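PDB 4J1Q: polyketide synthase PksJ, which reduces alpha- and beta-keto groups stereoselectively with NADPH through its ketoreductase domain, on the trans-acyltransferase assembly line that makes bacillaene. Local coordinates for residues R374-W386 with A418-V432. Numbering follows the deposited sequence.
With NDP (NADPH dihydro-nicotinamide-adenine-dinucleotide phosphate), chain B.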
# COMPACT_ATOMS: atom_id res chain seq x y z
N ARG A 374 -3.90 -16.21 -11.73
CA ARG A 374 -4.82 -15.66 -10.74
C ARG A 374 -6.13 -15.21 -11.36
O ARG A 374 -6.16 -14.75 -12.50
CB ARG A 374 -4.17 -14.49 -9.98
CG ARG A 374 -3.73 -14.85 -8.57
CD ARG A 374 -2.44 -15.65 -8.59
NE ARG A 374 -2.07 -16.12 -7.27
CZ ARG A 374 -0.91 -16.71 -6.98
NH1 ARG A 374 -0.05 -16.99 -7.95
NH2 ARG A 374 -0.64 -17.06 -5.74
N PHE A 375 -7.21 -15.28 -10.59
CA PHE A 375 -8.55 -15.01 -11.10
C PHE A 375 -9.10 -13.70 -10.54
O PHE A 375 -9.04 -13.46 -9.32
CB PHE A 375 -9.50 -16.15 -10.75
CG PHE A 375 -9.19 -17.45 -11.46
CD1 PHE A 375 -8.24 -17.49 -12.48
CD2 PHE A 375 -9.89 -18.60 -11.15
CE1 PHE A 375 -7.99 -18.66 -13.17
CE2 PHE A 375 -9.68 -19.77 -11.87
CZ PHE A 375 -8.72 -19.81 -12.87
N GLY A 376 -9.67 -12.88 -11.42
CA GLY A 376 -10.42 -11.68 -11.02
C GLY A 376 -9.62 -10.39 -10.95
O GLY A 376 -8.38 -10.41 -10.85
N SER A 377 -10.31 -9.25 -10.99
CA SER A 377 -9.64 -7.96 -11.10
C SER A 377 -9.11 -7.47 -9.75
O SER A 377 -9.78 -7.57 -8.72
CB SER A 377 -10.57 -6.93 -11.72
OG SER A 377 -11.44 -6.40 -10.74
N THR A 378 -7.92 -6.88 -9.77
CA THR A 378 -7.23 -6.47 -8.54
C THR A 378 -7.11 -4.97 -8.46
O THR A 378 -6.57 -4.34 -9.37
CB THR A 378 -5.82 -7.06 -8.47
OG1 THR A 378 -5.86 -8.45 -8.82
CG2 THR A 378 -5.27 -6.93 -7.08
N ILE A 379 -7.53 -4.40 -7.34
CA ILE A 379 -7.45 -2.96 -7.13
C ILE A 379 -6.94 -2.69 -5.73
O ILE A 379 -7.36 -3.34 -4.78
CB ILE A 379 -8.83 -2.30 -7.30
CG1 ILE A 379 -9.40 -2.64 -8.66
CG2 ILE A 379 -8.72 -0.79 -7.14
CD1 ILE A 379 -10.85 -2.22 -8.84
N SER A 380 -6.10 -1.67 -5.60
CA SER A 380 -5.75 -1.13 -4.29
C SER A 380 -6.27 0.31 -4.20
O SER A 380 -6.06 1.11 -5.12
CB SER A 380 -4.23 -1.17 -4.10
OG SER A 380 -3.82 -0.78 -2.78
N PHE A 381 -7.02 0.62 -3.14
CA PHE A 381 -7.55 1.97 -2.97
C PHE A 381 -6.68 2.69 -1.95
O PHE A 381 -6.54 2.23 -0.81
CB PHE A 381 -9.02 1.94 -2.48
CG PHE A 381 -10.03 1.55 -3.53
CD1 PHE A 381 -10.28 0.21 -3.83
CD2 PHE A 381 -10.78 2.51 -4.17
CE1 PHE A 381 -11.24 -0.15 -4.77
CE2 PHE A 381 -11.74 2.16 -5.12
CZ PHE A 381 -11.97 0.83 -5.42
N ASN A 382 -6.15 3.85 -2.33
CA ASN A 382 -5.59 4.73 -1.32
C ASN A 382 -6.64 5.64 -0.70
O ASN A 382 -7.01 6.69 -1.28
CB ASN A 382 -4.44 5.56 -1.89
CG ASN A 382 -3.35 4.70 -2.44
OD1 ASN A 382 -3.34 4.35 -3.64
ND2 ASN A 382 -2.38 4.36 -1.59
N TRP A 383 -7.17 5.20 0.45
CA TRP A 383 -8.28 5.89 1.11
C TRP A 383 -7.76 7.02 1.92
O TRP A 383 -6.74 6.88 2.63
CB TRP A 383 -9.01 4.95 2.05
CG TRP A 383 -9.83 3.87 1.40
CD1 TRP A 383 -9.84 2.52 1.72
CD2 TRP A 383 -10.90 4.04 0.38
NE1 TRP A 383 -10.76 1.84 0.96
CE2 TRP A 383 -11.44 2.70 0.14
CE3 TRP A 383 -11.43 5.12 -0.32
CZ2 TRP A 383 -12.49 2.47 -0.74
CZ3 TRP A 383 -12.44 4.87 -1.25
CH2 TRP A 383 -12.98 3.58 -1.45
N PRO A 384 -8.52 8.12 1.95
CA PRO A 384 -8.26 9.13 2.95
C PRO A 384 -8.93 8.74 4.28
O PRO A 384 -9.54 7.67 4.40
CB PRO A 384 -8.94 10.35 2.37
CG PRO A 384 -10.17 9.78 1.69
CD PRO A 384 -9.71 8.45 1.13
N LEU A 385 -8.83 9.65 5.25
CA LEU A 385 -9.52 9.51 6.54
C LEU A 385 -11.02 9.41 6.30
O LEU A 385 -11.60 10.32 5.71
CB LEU A 385 -9.21 10.75 7.41
CG LEU A 385 -9.48 10.76 8.92
CD1 LEU A 385 -10.92 11.09 9.26
CD2 LEU A 385 -9.01 9.48 9.61
N TRP A 386 -11.63 8.29 6.67
CA TRP A 386 -13.09 8.16 6.61
C TRP A 386 -13.81 8.84 7.75
O TRP A 386 -13.40 8.77 8.90
CB TRP A 386 -13.53 6.70 6.55
CG TRP A 386 -13.29 6.04 5.22
CD1 TRP A 386 -12.06 5.78 4.62
CD2 TRP A 386 -14.29 5.38 4.37
NE1 TRP A 386 -12.23 5.06 3.47
CE2 TRP A 386 -13.54 4.75 3.28
CE3 TRP A 386 -15.66 5.21 4.42
CZ2 TRP A 386 -14.17 4.11 2.23
CZ3 TRP A 386 -16.30 4.56 3.35
CH2 TRP A 386 -15.56 4.03 2.28
N ALA A 418 -16.98 6.31 -4.60
CA ALA A 418 -15.61 6.18 -5.08
C ALA A 418 -15.21 4.71 -5.22
O ALA A 418 -14.58 4.31 -6.18
CB ALA A 418 -14.67 6.89 -4.13
N PHE A 419 -15.67 3.90 -4.28
CA PHE A 419 -15.42 2.48 -4.34
C PHE A 419 -15.97 1.87 -5.62
O PHE A 419 -15.26 1.14 -6.29
CB PHE A 419 -16.01 1.80 -3.13
CG PHE A 419 -15.94 0.30 -3.19
CD1 PHE A 419 -14.77 -0.38 -2.83
CD2 PHE A 419 -17.08 -0.45 -3.49
CE1 PHE A 419 -14.73 -1.77 -2.84
CE2 PHE A 419 -17.06 -1.84 -3.47
CZ PHE A 419 -15.90 -2.50 -3.10
N TYR A 420 -17.22 2.18 -5.95
CA TYR A 420 -17.84 1.68 -7.18
C TYR A 420 -17.19 2.26 -8.44
O TYR A 420 -16.87 1.53 -9.38
CB TYR A 420 -19.37 1.93 -7.18
CG TYR A 420 -20.12 1.00 -6.24
CD1 TYR A 420 -19.97 -0.37 -6.36
CD2 TYR A 420 -20.90 1.49 -5.20
CE1 TYR A 420 -20.57 -1.24 -5.46
CE2 TYR A 420 -21.52 0.63 -4.30
CZ TYR A 420 -21.36 -0.74 -4.44
OH TYR A 420 -22.01 -1.62 -3.59
N GLN A 421 -16.93 3.57 -8.43
CA GLN A 421 -16.24 4.20 -9.54
C GLN A 421 -14.84 3.59 -9.76
O GLN A 421 -14.36 3.54 -10.90
CB GLN A 421 -16.08 5.69 -9.28
CG GLN A 421 -17.35 6.49 -9.37
CD GLN A 421 -17.10 7.97 -9.13
OE1 GLN A 421 -16.00 8.46 -9.38
NE2 GLN A 421 -18.11 8.67 -8.64
N GLY A 422 -14.19 3.18 -8.68
CA GLY A 422 -12.83 2.64 -8.78
C GLY A 422 -12.83 1.29 -9.46
O GLY A 422 -11.92 0.97 -10.20
N ILE A 423 -13.87 0.51 -9.22
CA ILE A 423 -13.97 -0.81 -9.82
C ILE A 423 -14.13 -0.70 -11.34
O ILE A 423 -13.37 -1.31 -12.09
CB ILE A 423 -15.15 -1.60 -9.24
CG1 ILE A 423 -14.92 -1.84 -7.74
CG2 ILE A 423 -15.34 -2.90 -10.01
CD1 ILE A 423 -15.90 -2.80 -7.09
N VAL A 424 -15.14 0.06 -11.78
CA VAL A 424 -15.43 0.18 -13.19
C VAL A 424 -14.23 0.71 -14.00
O VAL A 424 -14.01 0.28 -15.13
CB VAL A 424 -16.71 1.01 -13.48
CG1 VAL A 424 -17.81 0.69 -12.49
CG2 VAL A 424 -16.43 2.51 -13.49
N SER A 425 -13.45 1.62 -13.42
CA SER A 425 -12.26 2.12 -14.11
C SER A 425 -11.20 1.04 -14.33
O SER A 425 -10.56 0.99 -15.38
CB SER A 425 -11.68 3.32 -13.37
OG SER A 425 -11.05 2.91 -12.16
N ASP A 426 -11.08 0.12 -13.37
CA ASP A 426 -10.25 -1.09 -13.52
C ASP A 426 -8.75 -0.85 -13.51
O ASP A 426 -8.00 -1.60 -14.13
CB ASP A 426 -10.65 -1.93 -14.73
CG ASP A 426 -10.32 -3.41 -14.54
OD1 ASP A 426 -10.07 -3.84 -13.40
OD2 ASP A 426 -10.30 -4.16 -15.53
N LYS A 427 -8.32 0.10 -12.71
CA LYS A 427 -6.90 0.37 -12.53
C LYS A 427 -6.45 -0.29 -11.26
O LYS A 427 -7.24 -0.49 -10.35
CB LYS A 427 -6.66 1.87 -12.46
CG LYS A 427 -6.96 2.59 -13.76
CD LYS A 427 -6.92 4.09 -13.58
CE LYS A 427 -7.20 4.84 -14.87
NZ LYS A 427 -6.13 4.65 -15.88
N PRO A 428 -5.19 -0.70 -11.22
CA PRO A 428 -4.67 -1.41 -10.06
C PRO A 428 -4.65 -0.52 -8.82
O PRO A 428 -4.62 -1.01 -7.69
CB PRO A 428 -3.23 -1.75 -10.47
CG PRO A 428 -3.20 -1.65 -11.97
CD PRO A 428 -4.20 -0.59 -12.32
N GLN A 429 -4.62 0.79 -9.02
CA GLN A 429 -4.44 1.70 -7.91
C GLN A 429 -5.25 2.96 -8.12
O GLN A 429 -5.08 3.67 -9.12
CB GLN A 429 -2.95 2.06 -7.76
CG GLN A 429 -2.52 2.33 -6.34
CD GLN A 429 -1.11 2.90 -6.29
OE1 GLN A 429 -0.22 2.44 -7.01
NE2 GLN A 429 -0.91 3.93 -5.48
N VAL A 430 -6.05 3.29 -7.11
CA VAL A 430 -6.89 4.46 -7.16
C VAL A 430 -6.65 5.23 -5.86
O VAL A 430 -6.77 4.68 -4.77
CB VAL A 430 -8.38 4.05 -7.24
CG1 VAL A 430 -9.29 5.24 -6.92
CG2 VAL A 430 -8.70 3.50 -8.63
N PHE A 431 -6.30 6.48 -5.98
CA PHE A 431 -6.04 7.31 -4.82
C PHE A 431 -7.23 8.23 -4.60
O PHE A 431 -7.58 9.01 -5.46
CB PHE A 431 -4.77 8.12 -5.06
CG PHE A 431 -4.52 9.19 -4.04
CD1 PHE A 431 -3.38 9.17 -3.30
CD2 PHE A 431 -5.38 10.25 -3.90
CE1 PHE A 431 -3.10 10.18 -2.40
CE2 PHE A 431 -5.15 11.23 -2.95
CZ PHE A 431 -4.00 11.19 -2.20
N VAL A 432 -7.87 8.11 -3.45
CA VAL A 432 -9.08 8.86 -3.21
C VAL A 432 -8.86 9.90 -2.13
O VAL A 432 -8.29 9.61 -1.08
CB VAL A 432 -10.23 7.95 -2.78
CG1 VAL A 432 -11.51 8.77 -2.56
CG2 VAL A 432 -10.44 6.86 -3.82
PA NDP B . -9.89 -0.81 12.12
O1A NDP B . -8.63 -0.90 12.99
O2A NDP B . -11.25 -0.48 12.64
O5B NDP B . -9.98 -2.14 11.24
C5B NDP B . -8.85 -3.00 11.09
C4B NDP B . -9.34 -4.39 11.46
O4B NDP B . -8.32 -5.33 11.11
C3B NDP B . -9.49 -4.50 12.97
O3B NDP B . -10.88 -4.89 13.16
C2B NDP B . -8.55 -5.62 13.39
O2B NDP B . -9.24 -6.57 14.27
C1B NDP B . -8.25 -6.36 12.10
N9A NDP B . -6.85 -6.88 12.17
C8A NDP B . -5.73 -6.20 12.61
N7A NDP B . -4.65 -7.06 12.50
C5A NDP B . -5.10 -8.27 11.93
C6A NDP B . -4.49 -9.47 11.60
N6A NDP B . -3.16 -9.71 11.82
N1A NDP B . -5.24 -10.47 11.06
C2A NDP B . -6.58 -10.32 10.87
N3A NDP B . -7.19 -9.17 11.23
C4A NDP B . -6.48 -8.11 11.73
O3 NDP B . -9.53 0.21 10.92
PN NDP B . -10.58 0.51 9.75
O1N NDP B . -10.82 2.01 9.88
O2N NDP B . -11.67 -0.54 9.69
O5D NDP B . -9.65 0.30 8.44
C5D NDP B . -9.90 -0.72 7.47
C4D NDP B . -8.69 -0.75 6.50
O4D NDP B . -8.72 0.44 5.68
C3D NDP B . -7.36 -0.71 7.27
O3D NDP B . -6.40 -1.62 6.67
C2D NDP B . -6.93 0.72 7.16
O2D NDP B . -5.50 0.76 7.13
C1D NDP B . -7.55 1.22 5.85
N1N NDP B . -7.88 2.65 5.93
C2N NDP B . -8.83 3.12 6.79
C3N NDP B . -9.10 4.50 6.91
C7N NDP B . -10.18 5.00 7.87
O7N NDP B . -10.62 6.15 7.72
N7N NDP B . -10.57 4.24 8.92
C4N NDP B . -8.33 5.43 6.15
C5N NDP B . -7.34 4.92 5.29
C6N NDP B . -7.14 3.52 5.22
P2B NDP B . -8.43 -7.46 15.36
O1X NDP B . -7.59 -6.40 16.10
O2X NDP B . -9.61 -8.10 16.08
O3X NDP B . -7.58 -8.44 14.57
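Phe381 and Val430 lie side by side on one face of a parallel strand pair, CD2 of Phe381 4.2 Å from CG1 of Val430, and helix 418-425 packs against Phe381. With CG anti to its own carbonyl carbon (chi1 -75°), Phe381 sends CZ to 4.0 Å from CD1 of Phe419; the ring planes, 28° apart, are strongly offset (centroids 5.6 Å apart), with little face-to-face stacking. At Gly422 the ring nears the helix backbone, CE2 of Phe381 lying 3.8 Å from CA of Gly422. Trp383 sets the edge of its indole against Phe419, CH2 of Trp383 3.9 Å from CB of Phe419, while Trp386 covers one indole face and CB of Phe381 the other. On the reverse face Gln429 NE2 donates to Asn382 OD1 (3.1 Å), the amide planes 55° apart; ND2 of Asn382 is held by Ser338 O and Asp359. Between the two faces, Ser380 and Asn382 each give and accept a backbone bond with segment 428-432, including Val432 N to Asn382 O at 2.7 Å. Trp386 N donates to the carboxamide oxygen O7N of NADPH (2.6 Å). This Rossmann-fold strand is thus joined to neighbour and helix, and the bond beyond its end would help orient the carboxamide.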